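Ferrichrome ABC transporter substrate-binding protein (Staphylococcus pseudintermedius, PDB 5FLY) probably binds ferrichrome-type iron-siderophore complexes outside the cell membrane and hands them to an ABC importer. Local coordinates at residues A[29-34]-A[67-72]; A[111-116]-A[172-177]; A[255-260]-A[270-275]. One frame throughout, in Å; residues are numbered along the deposited sequence.

Interaction 1 of 3, residues A[29-34]-A[67-72]; sequences VVMAPT and DKVGAE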
loop_
_atom_site.group_PDB
_atom_site.type_symbol
_atom_site.label_atom_id
_atom_site.label_comp_id
_atom_site.label_asym_id
_atom_site.label_seq_id
_atom_site.Cartn_x
_atom_site.Cartn_y
_atom_site.Cartn_z
ATOM N N VAL A 29 -3.606 -10.410 -16.247
ATOM C CA VAL A 29 -2.419 -9.571 -16.283
ATOM C C VAL A 29 -2.657 -8.428 -15.326
ATOM O O VAL A 29 -3.627 -7.695 -15.474
ATOM C CB VAL A 29 -2.126 -9.056 -17.701
ATOM C CG1 VAL A 29 -1.043 -7.956 -17.681
ATOM C CG2 VAL A 29 -1.738 -10.234 -18.595
ATOM N N VAL A 30 -1.802 -8.320 -14.312
ATOM C CA VAL A 30 -1.945 -7.272 -13.308
ATOM C C VAL A 30 -0.923 -6.161 -13.568
ATOM O O VAL A 30 0.256 -6.299 -13.231
ATOM C CB VAL A 30 -1.775 -7.847 -11.881
ATOM C CG1 VAL A 30 -2.031 -6.778 -10.831
ATOM C CG2 VAL A 30 -2.691 -9.050 -11.668
ATOM N N MET A 31 -1.379 -5.077 -14.191
ATOM C CA MET A 31 -0.506 -3.942 -14.504
ATOM C C MET A 31 -0.365 -2.965 -13.336
ATOM O O MET A 31 0.581 -2.177 -13.298
ATOM C CB MET A 31 -1.021 -3.189 -15.725
ATOM C CG MET A 31 -0.893 -3.956 -17.021
ATOM S SD MET A 31 0.774 -4.630 -17.301
ATOM C CE MET A 31 1.779 -3.161 -17.191
ATOM N N ALA A 32 -1.320 -2.985 -12.413
ATOM C CA ALA A 32 -1.274 -2.128 -11.237
ATOM C C ALA A 32 -0.667 -2.915 -10.058
ATOM O O ALA A 32 -1.313 -3.820 -9.516
ATOM C CB ALA A 32 -2.661 -1.626 -10.894
ATOM N N PRO A 33 0.571 -2.582 -9.654
ATOM C CA PRO A 33 1.228 -3.422 -8.646
ATOM C C PRO A 33 0.529 -3.445 -7.290
ATOM O O PRO A 33 0.727 -4.391 -6.534
ATOM C CB PRO A 33 2.625 -2.805 -8.530
ATOM C CG PRO A 33 2.516 -1.427 -9.097
ATOM C CD PRO A 33 1.467 -1.531 -10.164
ATOM N N THR A 34 -0.259 -2.420 -6.988
ATOM C CA THR A 34 -1.059 -2.406 -5.774
ATOM C C THR A 34 -1.861 -3.690 -5.577
ATOM O O THR A 34 -1.987 -4.154 -4.444
ATOM C CB THR A 34 -2.009 -1.190 -5.786
ATOM O OG1 THR A 34 -1.205 0.003 -5.774
ATOM C CG2 THR A 34 -2.956 -1.203 -4.603
ATOM N N ASP A 67 5.767 -13.725 -15.963
ATOM C CA ASP A 67 6.234 -12.739 -16.929
ATOM C C ASP A 67 6.039 -11.314 -16.435
ATOM O O ASP A 67 4.967 -10.964 -15.919
ATOM C CB ASP A 67 5.509 -12.896 -18.259
ATOM C CG ASP A 67 6.223 -13.845 -19.204
ATOM O OD1 ASP A 67 6.970 -14.728 -18.714
ATOM O OD2 ASP A 67 6.041 -13.700 -20.431
ATOM N N LYS A 68 7.066 -10.497 -16.623
ATOM C CA LYS A 68 7.036 -9.106 -16.197
ATOM C C LYS A 68 6.672 -8.219 -17.370
ATOM O O LYS A 68 7.098 -8.474 -18.506
ATOM C CB LYS A 68 8.384 -8.667 -15.619
ATOM C CG LYS A 68 8.876 -9.510 -14.450
ATOM C CD LYS A 68 7.830 -9.627 -13.361
ATOM C CE LYS A 68 8.379 -10.304 -12.129
ATOM N NZ LYS A 68 9.104 -11.572 -12.395
ATOM N N VAL A 69 5.893 -7.180 -17.091
ATOM C CA VAL A 69 5.405 -6.274 -18.132
ATOM C C VAL A 69 5.817 -4.827 -17.860
ATOM O O VAL A 69 5.676 -4.328 -16.747
ATOM C CB VAL A 69 3.868 -6.352 -18.249
ATOM C CG1 VAL A 69 3.374 -5.530 -19.431
ATOM C CG2 VAL A 69 3.417 -7.795 -18.391
ATOM N N GLY A 70 6.313 -4.150 -18.890
ATOM C CA GLY A 70 6.575 -2.715 -18.821
ATOM C C GLY A 70 5.303 -1.883 -18.732
ATOM O O GLY A 70 4.301 -2.230 -19.330
ATOM N N ALA A 71 5.346 -0.770 -17.997
ATOM C CA ALA A 71 4.137 -0.003 -17.652
ATOM C C ALA A 71 3.281 0.403 -18.851
ATOM O O ALA A 71 2.061 0.543 -18.735
ATOM C CB ALA A 71 4.520 1.254 -16.867
ATOM N N GLU A 72 3.924 0.622 -19.991
ATOM C CA GLU A 72 3.213 1.047 -21.191
ATOM C C GLU A 72 3.250 0.009 -22.302
ATOM O O GLU A 72 2.850 0.301 -23.428
ATOM C CB GLU A 72 3.801 2.353 -21.721
ATOM C CG GLU A 72 3.787 3.497 -20.718
ATOM C CD GLU A 72 4.250 4.813 -21.322
ATOM O OE1 GLU A 72 4.743 4.816 -22.477
ATOM O OE2 GLU A 72 4.109 5.854 -20.641
#
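Met-31 and Val-69 make most of this contact, which is mainly apolar and has no hydrogen bond running between 29-34 and 67-72. The thioether sulfur SD of Met-31 lies 3.5 Å from CG1 of Val-69 and 3.7 Å from its CB, and the two side chains cross at about a right angle. What brings the sulfur there is a double bend in the methionine chain, at chi2 (-51°) and chi3 (-56°), which folds the thioether over the valine. On the valine, CG1 stands anti to the backbone N (chi1 -174°) and is the branch that takes both sulfur and methyl: Met-31 CE is 3.6 Å from it.

The gap being bridged is that of a third strand. In the parallel five-stranded sheet of the first lobe of this class III solute-binding protein, strand 46-50 runs between 28-30 and 68-69, so Met-31, just past the end of its strand, reaches beyond an intervening neighbour. Helix 74-79 packs here as well, with Val-77 touching both Met-31 and Val-69.

A second kind of contact is methyl against backbone. Met-31 CE sits 3.4 Å from the carbonyl O of Gly-70 and 4.0 Å from CA of Ala-71, where the chain leaves strand 68-69.

Polar ties lead elsewhere: Thr-34, at the far end of 29-34, touches the bound polyether and hydrogen-bonds Tyr-88 through OG1.

Interaction 2 of 3, residues A[111-116]-A[172-177]; sequences YNYLEQ and GKNWGR. With 7PG (2,5,8,11,14,17,20,23-octaoxapentacosan-25-ol), chain P.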
loop_
_atom_site.group_PDB
_atom_site.type_symbol
_atom_site.label_atom_id
_atom_site.label_comp_id
_atom_site.label_asym_id
_atom_site.label_seq_id
_atom_site.Cartn_x
_atom_site.Cartn_y
_atom_site.Cartn_z
ATOM N N TYR A 111 -11.142 2.352 -2.283
ATOM C CA TYR A 111 -11.096 1.159 -1.428
ATOM C C TYR A 111 -10.069 1.321 -0.311
ATOM O O TYR A 111 -8.900 1.606 -0.586
ATOM C CB TYR A 111 -10.722 -0.095 -2.235
ATOM C CG TYR A 111 -11.730 -0.501 -3.289
ATOM C CD1 TYR A 111 -11.713 0.059 -4.560
ATOM C CD2 TYR A 111 -12.698 -1.457 -3.007
ATOM C CE1 TYR A 111 -12.644 -0.324 -5.516
ATOM C CE2 TYR A 111 -13.622 -1.848 -3.959
ATOM C CZ TYR A 111 -13.590 -1.276 -5.210
ATOM O OH TYR A 111 -14.514 -1.686 -6.159
ATOM N N ASN A 112 -10.480 1.119 0.940
ATOM C CA ASN A 112 -9.476 0.987 1.992
ATOM C C ASN A 112 -8.840 -0.387 1.822
ATOM O O ASN A 112 -9.295 -1.194 1.012
ATOM C CB ASN A 112 -10.053 1.208 3.404
ATOM C CG ASN A 112 -10.965 0.081 3.887
ATOM O OD1 ASN A 112 -10.684 -1.104 3.727
ATOM N ND2 ASN A 112 -12.067 0.465 4.519
ATOM N N TYR A 113 -7.770 -0.642 2.559
ATOM C CA TYR A 113 -6.920 -1.790 2.277
ATOM C C TYR A 113 -7.607 -3.132 2.507
ATOM O O TYR A 113 -7.268 -4.110 1.854
ATOM C CB TYR A 113 -5.633 -1.682 3.100
ATOM C CG TYR A 113 -5.721 -2.034 4.564
ATOM C CD1 TYR A 113 -6.401 -1.231 5.473
ATOM C CD2 TYR A 113 -5.043 -3.136 5.044
ATOM C CE1 TYR A 113 -6.457 -1.570 6.819
ATOM C CE2 TYR A 113 -5.083 -3.476 6.368
ATOM C CZ TYR A 113 -5.777 -2.687 7.258
ATOM O OH TYR A 113 -5.781 -3.066 8.587
ATOM N N LEU A 114 -8.576 -3.175 3.416
ATOM C CA LEU A 114 -9.332 -4.404 3.655
ATOM C C LEU A 114 -10.398 -4.614 2.570
ATOM O O LEU A 114 -10.530 -5.715 2.028
ATOM C CB LEU A 114 -9.977 -4.376 5.050
ATOM C CG LEU A 114 -8.985 -4.294 6.220
ATOM C CD1 LEU A 114 -9.692 -4.220 7.566
ATOM C CD2 LEU A 114 -8.033 -5.462 6.226
ATOM N N GLU A 115 -11.141 -3.558 2.249
ATOM C CA GLU A 115 -12.087 -3.565 1.122
ATOM C C GLU A 115 -11.383 -3.958 -0.177
ATOM O O GLU A 115 -11.940 -4.621 -1.035
ATOM C CB GLU A 115 -12.728 -2.179 0.960
ATOM C CG GLU A 115 -13.556 -1.737 2.168
ATOM C CD GLU A 115 -14.037 -0.292 2.067
ATOM O OE1 GLU A 115 -13.443 0.509 1.303
ATOM O OE2 GLU A 115 -15.029 0.041 2.759
ATOM N N GLN A 116 -10.146 -3.512 -0.322
ATOM C CA GLN A 116 -9.364 -3.833 -1.508
ATOM C C GLN A 116 -9.150 -5.352 -1.636
ATOM O O GLN A 116 -9.337 -5.930 -2.697
ATOM C CB GLN A 116 -8.029 -3.089 -1.442
ATOM C CG GLN A 116 -7.066 -3.324 -2.593
ATOM C CD GLN A 116 -5.789 -2.558 -2.379
ATOM O OE1 GLN A 116 -5.760 -1.340 -2.550
ATOM N NE2 GLN A 116 -4.739 -3.250 -1.941
ATOM N N GLY A 172 -1.570 9.986 4.305
ATOM C CA GLY A 172 -2.829 9.763 4.986
ATOM C C GLY A 172 -2.944 8.341 5.510
ATOM O O GLY A 172 -1.958 7.609 5.542
ATOM N N LYS A 173 -4.149 7.924 5.905
ATOM C CA LYS A 173 -4.292 6.635 6.578
ATOM C C LYS A 173 -4.274 5.413 5.652
ATOM O O LYS A 173 -4.212 4.287 6.139
ATOM C CB LYS A 173 -5.578 6.625 7.411
ATOM C CG LYS A 173 -5.574 7.677 8.517
ATOM C CD LYS A 173 -6.743 7.493 9.494
ATOM C CE LYS A 173 -6.668 8.487 10.658
ATOM N NZ LYS A 173 -6.848 9.898 10.183
ATOM N N ASN A 174 -4.302 5.607 4.338
ATOM C CA ASN A 174 -4.379 4.462 3.425
ATOM C C ASN A 174 -3.617 4.727 2.126
ATOM O O ASN A 174 -4.203 4.675 1.038
ATOM C CB ASN A 174 -5.865 4.134 3.140
ATOM C CG ASN A 174 -6.101 2.677 2.733
ATOM O OD1 ASN A 174 -6.536 1.859 3.546
ATOM N ND2 ASN A 174 -5.871 2.365 1.468
ATOM N N TRP A 175 -2.313 4.992 2.233
ATOM C CA TRP A 175 -1.482 5.181 1.045
ATOM C C TRP A 175 -0.173 4.390 1.127
ATOM O O TRP A 175 0.867 4.818 0.625
ATOM C CB TRP A 175 -1.207 6.670 0.828
ATOM C CG TRP A 175 -1.168 7.009 -0.630
ATOM C CD1 TRP A 175 -0.079 6.995 -1.447
ATOM C CD2 TRP A 175 -2.287 7.356 -1.456
ATOM N NE1 TRP A 175 -0.448 7.333 -2.733
ATOM C CE2 TRP A 175 -1.795 7.562 -2.762
ATOM C CE3 TRP A 175 -3.646 7.541 -1.211
ATOM C CZ2 TRP A 175 -2.622 7.931 -3.819
ATOM C CZ3 TRP A 175 -4.461 7.915 -2.260
ATOM C CH2 TRP A 175 -3.945 8.092 -3.549
ATOM N N GLY A 176 -0.229 3.214 1.741
ATOM C CA GLY A 176 0.957 2.403 1.899
ATOM C C GLY A 176 1.937 3.039 2.861
ATOM O O GLY A 176 1.554 3.848 3.698
ATOM N N ARG A 177 3.196 2.632 2.745
ATOM C CA ARG A 177 4.275 3.083 3.608
ATOM C C ARG A 177 3.961 2.847 5.084
ATOM O O ARG A 177 4.396 3.606 5.945
ATOM C CB ARG A 177 4.576 4.564 3.355
ATOM C CG ARG A 177 5.143 4.842 1.985
ATOM C CD ARG A 177 4.064 4.992 0.929
ATOM N NE ARG A 177 4.642 5.392 -0.353
ATOM C CZ ARG A 177 4.020 5.293 -1.521
ATOM N NH1 ARG A 177 2.791 4.803 -1.599
ATOM N NH2 ARG A 177 4.640 5.684 -2.623
HETATM C C2 7PG P . 5.615 3.144 -5.845
HETATM O O1 7PG P . 6.908 3.641 -5.636
HETATM C C3 7PG P . 6.936 4.824 -4.890
HETATM C C4 7PG P . 7.115 6.023 -5.816
HETATM O O2 7PG P . 7.508 7.160 -5.095
HETATM C C5 7PG P . 6.682 7.483 -4.015
HETATM C C6 7PG P . 6.545 8.992 -3.845
HETATM O O3 7PG P . 5.255 9.294 -3.386
HETATM C C7 7PG P . 4.264 9.437 -4.366
HETATM C C8 7PG P . 2.889 9.437 -3.692
HETATM O O4 7PG P . 1.829 9.439 -4.616
HETATM C C9 7PG P . 1.822 8.358 -5.495
HETATM C C10 7PG P . 0.425 7.983 -5.996
HETATM O O5 7PG P . 0.439 6.594 -6.213
HETATM C C11 7PG P . -0.791 5.944 -6.386
HETATM C C12 7PG P . -0.623 4.459 -6.050
HETATM O O6 7PG P . -1.448 4.102 -4.970
HETATM C C13 7PG P . -0.859 4.036 -3.700
HETATM C C14 7PG P . 0.093 2.847 -3.622
HETATM O O7 7PG P . -0.092 2.207 -2.392
HETATM C C15 7PG P . 0.182 0.831 -2.389
HETATM O O HOH W 1 -6.468 0.305 -0.279
#
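Asn-174 reaches across to the first turn of helix 113-124 and meets Tyr-113 there. Its CB is directed at 111-116, and with CG roughly anti to the backbone N (chi1 -155°) the amide is carried up to the start of the helix. CG already lies 3.8 Å from CA of Asn-112. Beyond it OD1 accepts from Tyr-113 N at 3.0 Å, a bent bond with an N-H...O angle of 136°. The donor meets OD1 well off the C=O direction and slightly tilted from the carbonyl plane. The same OD1 touches the edge of the Tyr-113 ring, 3.6 Å from CD1, with ring and amide planes 47° apart, and it takes a second hydrogen bond from Gln-184 NE2. At the other branch, ND2 donates to a water at 2.8 Å, which in turn donates to Tyr-111 O and Gln-116 OE1 and so ties the amide to both ends of 111-116.

The helix start is capped from within. Asn-112 OD1 accepts from Glu-115 N at 2.9 Å in a nearly straight bond, and Glu-115 OE1 receives Asn-112 N, which makes a capping box; Asn-174 supplies an acceptor for a further first-turn amide.

Farther along the loop the polyether takes over. Its C13 lies over one face of the Trp-175 indole, and C5 lies near the edge of the Arg-177 guanidinium. That guanidinium is held by NH1 donating to Trp-175 O at 2.9 Å and by a salt bridge from NE to Glu-162. The contact joins the two lobes beside the ligand cleft of a class III solute-binding protein, where the siderophore would be expected to bind.

Interaction 3 of 3, residues A[255-260]-A[270-275]; sequences SVYWYN and KDLKKQ. With 7PG (2,5,8,11,14,17,20,23-octaoxapentacosan-25-ol), chain P.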
loop_
_atom_site.group_PDB
_atom_site.type_symbol
_atom_site.label_atom_id
_atom_site.label_comp_id
_atom_site.label_asym_id
_atom_site.label_seq_id
_atom_site.Cartn_x
_atom_site.Cartn_y
_atom_site.Cartn_z
ATOM N N SER A 255 11.236 0.390 -0.091
ATOM C CA SER A 255 10.910 -0.578 -1.144
ATOM C C SER A 255 10.094 -1.732 -0.575
ATOM O O SER A 255 9.326 -2.355 -1.300
ATOM C CB SER A 255 12.172 -1.099 -1.828
ATOM O OG SER A 255 12.921 -1.966 -0.998
ATOM N N VAL A 256 10.273 -2.010 0.716
ATOM C CA VAL A 256 9.477 -3.022 1.396
ATOM C C VAL A 256 8.105 -2.461 1.752
ATOM O O VAL A 256 7.096 -3.158 1.669
ATOM C CB VAL A 256 10.187 -3.515 2.680
ATOM C CG1 VAL A 256 9.240 -4.326 3.572
ATOM C CG2 VAL A 256 11.402 -4.347 2.313
ATOM N N TYR A 257 8.075 -1.191 2.146
ATOM C CA TYR A 257 6.886 -0.581 2.758
ATOM C C TYR A 257 5.884 0.073 1.796
ATOM O O TYR A 257 4.814 0.495 2.230
ATOM C CB TYR A 257 7.339 0.468 3.779
ATOM C CG TYR A 257 7.588 -0.077 5.163
ATOM C CD1 TYR A 257 8.674 -0.907 5.431
ATOM C CD2 TYR A 257 6.730 0.230 6.203
ATOM C CE1 TYR A 257 8.889 -1.410 6.696
ATOM C CE2 TYR A 257 6.935 -0.272 7.469
ATOM C CZ TYR A 257 8.024 -1.091 7.705
ATOM O OH TYR A 257 8.244 -1.588 8.962
ATOM N N TRP A 258 6.210 0.181 0.512
ATOM C CA TRP A 258 5.322 0.906 -0.402
ATOM C C TRP A 258 3.913 0.328 -0.475
ATOM O O TRP A 258 2.947 1.079 -0.596
ATOM C CB TRP A 258 5.877 0.935 -1.822
ATOM C CG TRP A 258 6.994 1.894 -2.033
ATOM C CD1 TRP A 258 7.143 3.125 -1.462
ATOM C CD2 TRP A 258 8.139 1.685 -2.861
ATOM N NE1 TRP A 258 8.318 3.701 -1.891
ATOM C CE2 TRP A 258 8.946 2.834 -2.751
ATOM C CE3 TRP A 258 8.563 0.633 -3.693
ATOM C CZ2 TRP A 258 10.149 2.964 -3.437
ATOM C CZ3 TRP A 258 9.770 0.769 -4.375
ATOM C CH2 TRP A 258 10.543 1.923 -4.240
ATOM N N TYR A 259 3.796 -0.996 -0.450
ATOM C CA TYR A 259 2.526 -1.656 -0.783
ATOM C C TYR A 259 1.656 -1.972 0.451
ATOM O O TYR A 259 2.091 -1.797 1.591
ATOM C CB TYR A 259 2.832 -2.917 -1.618
ATOM C CG TYR A 259 3.442 -2.508 -2.944
ATOM C CD1 TYR A 259 2.647 -1.953 -3.930
ATOM C CD2 TYR A 259 4.806 -2.605 -3.179
ATOM C CE1 TYR A 259 3.177 -1.533 -5.134
ATOM C CE2 TYR A 259 5.353 -2.175 -4.390
ATOM C CZ TYR A 259 4.527 -1.638 -5.353
ATOM O OH TYR A 259 5.041 -1.205 -6.555
ATOM N N ASN A 260 0.414 -2.400 0.219
ATOM C CA ASN A 260 -0.504 -2.721 1.311
ATOM C C ASN A 260 -1.265 -4.023 1.066
ATOM O O ASN A 260 -2.349 -4.226 1.591
ATOM C CB ASN A 260 -1.487 -1.553 1.574
ATOM C CG ASN A 260 -2.366 -1.193 0.368
ATOM O OD1 ASN A 260 -2.428 -1.901 -0.632
ATOM N ND2 ASN A 260 -3.063 -0.066 0.482
ATOM N N LYS A 270 5.055 -6.866 11.357
ATOM C CA LYS A 270 6.076 -7.450 12.220
ATOM C C LYS A 270 7.185 -6.457 12.510
ATOM O O LYS A 270 7.612 -6.290 13.668
ATOM C CB LYS A 270 6.650 -8.711 11.570
ATOM C CG LYS A 270 7.410 -9.618 12.508
ATOM C CD LYS A 270 7.946 -10.844 11.781
ATOM C CE LYS A 270 6.839 -11.765 11.284
ATOM N NZ LYS A 270 7.400 -12.965 10.590
ATOM N N ASP A 271 7.648 -5.791 11.459
ATOM C CA ASP A 271 8.776 -4.870 11.575
ATOM C C ASP A 271 8.383 -3.658 12.411
ATOM O O ASP A 271 9.137 -3.230 13.274
ATOM C CB ASP A 271 9.257 -4.425 10.200
ATOM C CG ASP A 271 10.510 -3.562 10.270
ATOM O OD1 ASP A 271 11.510 -4.019 10.869
ATOM O OD2 ASP A 271 10.498 -2.427 9.749
ATOM N N LEU A 272 7.201 -3.106 12.154
ATOM C CA LEU A 272 6.757 -1.921 12.872
ATOM C C LEU A 272 6.549 -2.227 14.339
ATOM O O LEU A 272 6.926 -1.444 15.197
ATOM C CB LEU A 272 5.467 -1.358 12.280
ATOM C CG LEU A 272 5.634 -0.627 10.959
ATOM C CD1 LEU A 272 4.260 -0.312 10.400
ATOM C CD2 LEU A 272 6.470 0.636 11.153
ATOM N N LYS A 273 5.927 -3.360 14.627
ATOM C CA LYS A 273 5.722 -3.725 16.018
ATOM C C LYS A 273 7.059 -3.833 16.739
ATOM O O LYS A 273 7.215 -3.311 17.846
ATOM C CB LYS A 273 4.959 -5.039 16.154
ATOM C CG LYS A 273 4.639 -5.393 17.606
ATOM C CD LYS A 273 3.783 -6.634 17.684
ATOM C CE LYS A 273 3.305 -6.909 19.100
ATOM N NZ LYS A 273 2.490 -8.148 19.153
ATOM N N LYS A 274 8.020 -4.495 16.103
ATOM C CA LYS A 274 9.347 -4.682 16.690
ATOM C C LYS A 274 10.004 -3.338 16.987
ATOM O O LYS A 274 10.526 -3.114 18.085
ATOM C CB LYS A 274 10.247 -5.509 15.765
ATOM C CG LYS A 274 11.702 -5.599 16.244
ATOM C CD LYS A 274 12.472 -6.707 15.533
ATOM C CE LYS A 274 12.685 -6.407 14.066
ATOM N NZ LYS A 274 13.558 -5.222 13.863
ATOM N N GLN A 275 9.983 -2.442 16.011
ATOM C CA GLN A 275 10.688 -1.185 16.169
ATOM C C GLN A 275 9.956 -0.270 17.165
ATOM O O GLN A 275 10.596 0.437 17.931
ATOM C CB GLN A 275 10.880 -0.494 14.811
ATOM C CG GLN A 275 11.830 -1.255 13.887
ATOM C CD GLN A 275 12.524 -0.368 12.864
ATOM O OE1 GLN A 275 13.240 0.563 13.219
ATOM N NE2 GLN A 275 12.321 -0.665 11.581
HETATM C C2 7PG P . 5.615 3.144 -5.845
HETATM O O1 7PG P . 6.908 3.641 -5.636
HETATM C C3 7PG P . 6.936 4.824 -4.890
HETATM C C4 7PG P . 7.115 6.023 -5.816
HETATM O O2 7PG P . 7.508 7.160 -5.095
HETATM C C5 7PG P . 6.682 7.483 -4.015
HETATM C C6 7PG P . 6.545 8.992 -3.845
HETATM O O3 7PG P . 5.255 9.294 -3.386
HETATM C C7 7PG P . 4.264 9.437 -4.366
HETATM C C8 7PG P . 2.889 9.437 -3.692
HETATM O O4 7PG P . 1.829 9.439 -4.616
HETATM C C9 7PG P . 1.822 8.358 -5.495
HETATM C C10 7PG P . 0.425 7.983 -5.996
HETATM O O5 7PG P . 0.439 6.594 -6.213
HETATM C C11 7PG P . -0.791 5.944 -6.386
HETATM C C12 7PG P . -0.623 4.459 -6.050
HETATM O O6 7PG P . -1.448 4.102 -4.970
HETATM C C13 7PG P . -0.859 4.036 -3.700
HETATM C C14 7PG P . 0.093 2.847 -3.622
HETATM O O7 7PG P . -0.092 2.207 -2.392
HETATM C C15 7PG P . 0.182 0.831 -2.389
#
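The backbones stay well apart, with CA of Tyr-257, in helix 254-257, 10.0 Å from CA of Asp-271 in helix 262-278, and the tyrosine side chain fills the distance. Its OH donates to Asp-271 OD2 at a short 2.5 Å; OD2 receives it on its anti lone pair, away from OD1, and ring and carboxylate planes stand 71° apart. Asp-271 holds CG anti to its own backbone N (chi1 -175°), which leaves OD2 at the ring's edge. On the syn side, Gln-275 NE2 gives the same OD2 a second hydrogen bond of 3.1 Å, 32° out of the carboxylate plane, from one turn later in the helix. Lys-274 NZ makes a long ion pair with OD1.

Leu-272 completes the packing: its CG lies in the plane of the tyrosine ring at the edge, 3.7 Å from CE2 and 3.4 Å from OH. Trp-258, which follows Tyr-257 in the chain, lays one face against the polyether, with O1 3.5 Å above the ring plane, over its centre.

Two donors on OD2 and a lysine near OD1 would tend to keep the carboxylate ionised, so the tyrosine hydroxyl is probably held by a charged acceptor, with Leu-272 packed alongside.

Interaction 3 is buried, the others partly so. Interaction 1 belongs to the parallel sheet of the first lobe and is van der Waals packing with no hydrogen bond; interaction 2 spans the two lobes through an amide and a water at the start of a helix; interaction 3 joins two helices through a tyrosine-carboxylate hydrogen bond and a leucine. They share no helix or strand, but one segment of each reaches the cleft. Gln-116 NE2 lies 3.0 Å from Asn-260 OD1, a probable hydrogen bond between 2 and 3, and Pro-33 CB packs 3.5 Å from Tyr-259 OH. Thr-34, Trp-175, Arg-177, Trp-258 and Tyr-259 line the polyether pocket, at least one from each contact.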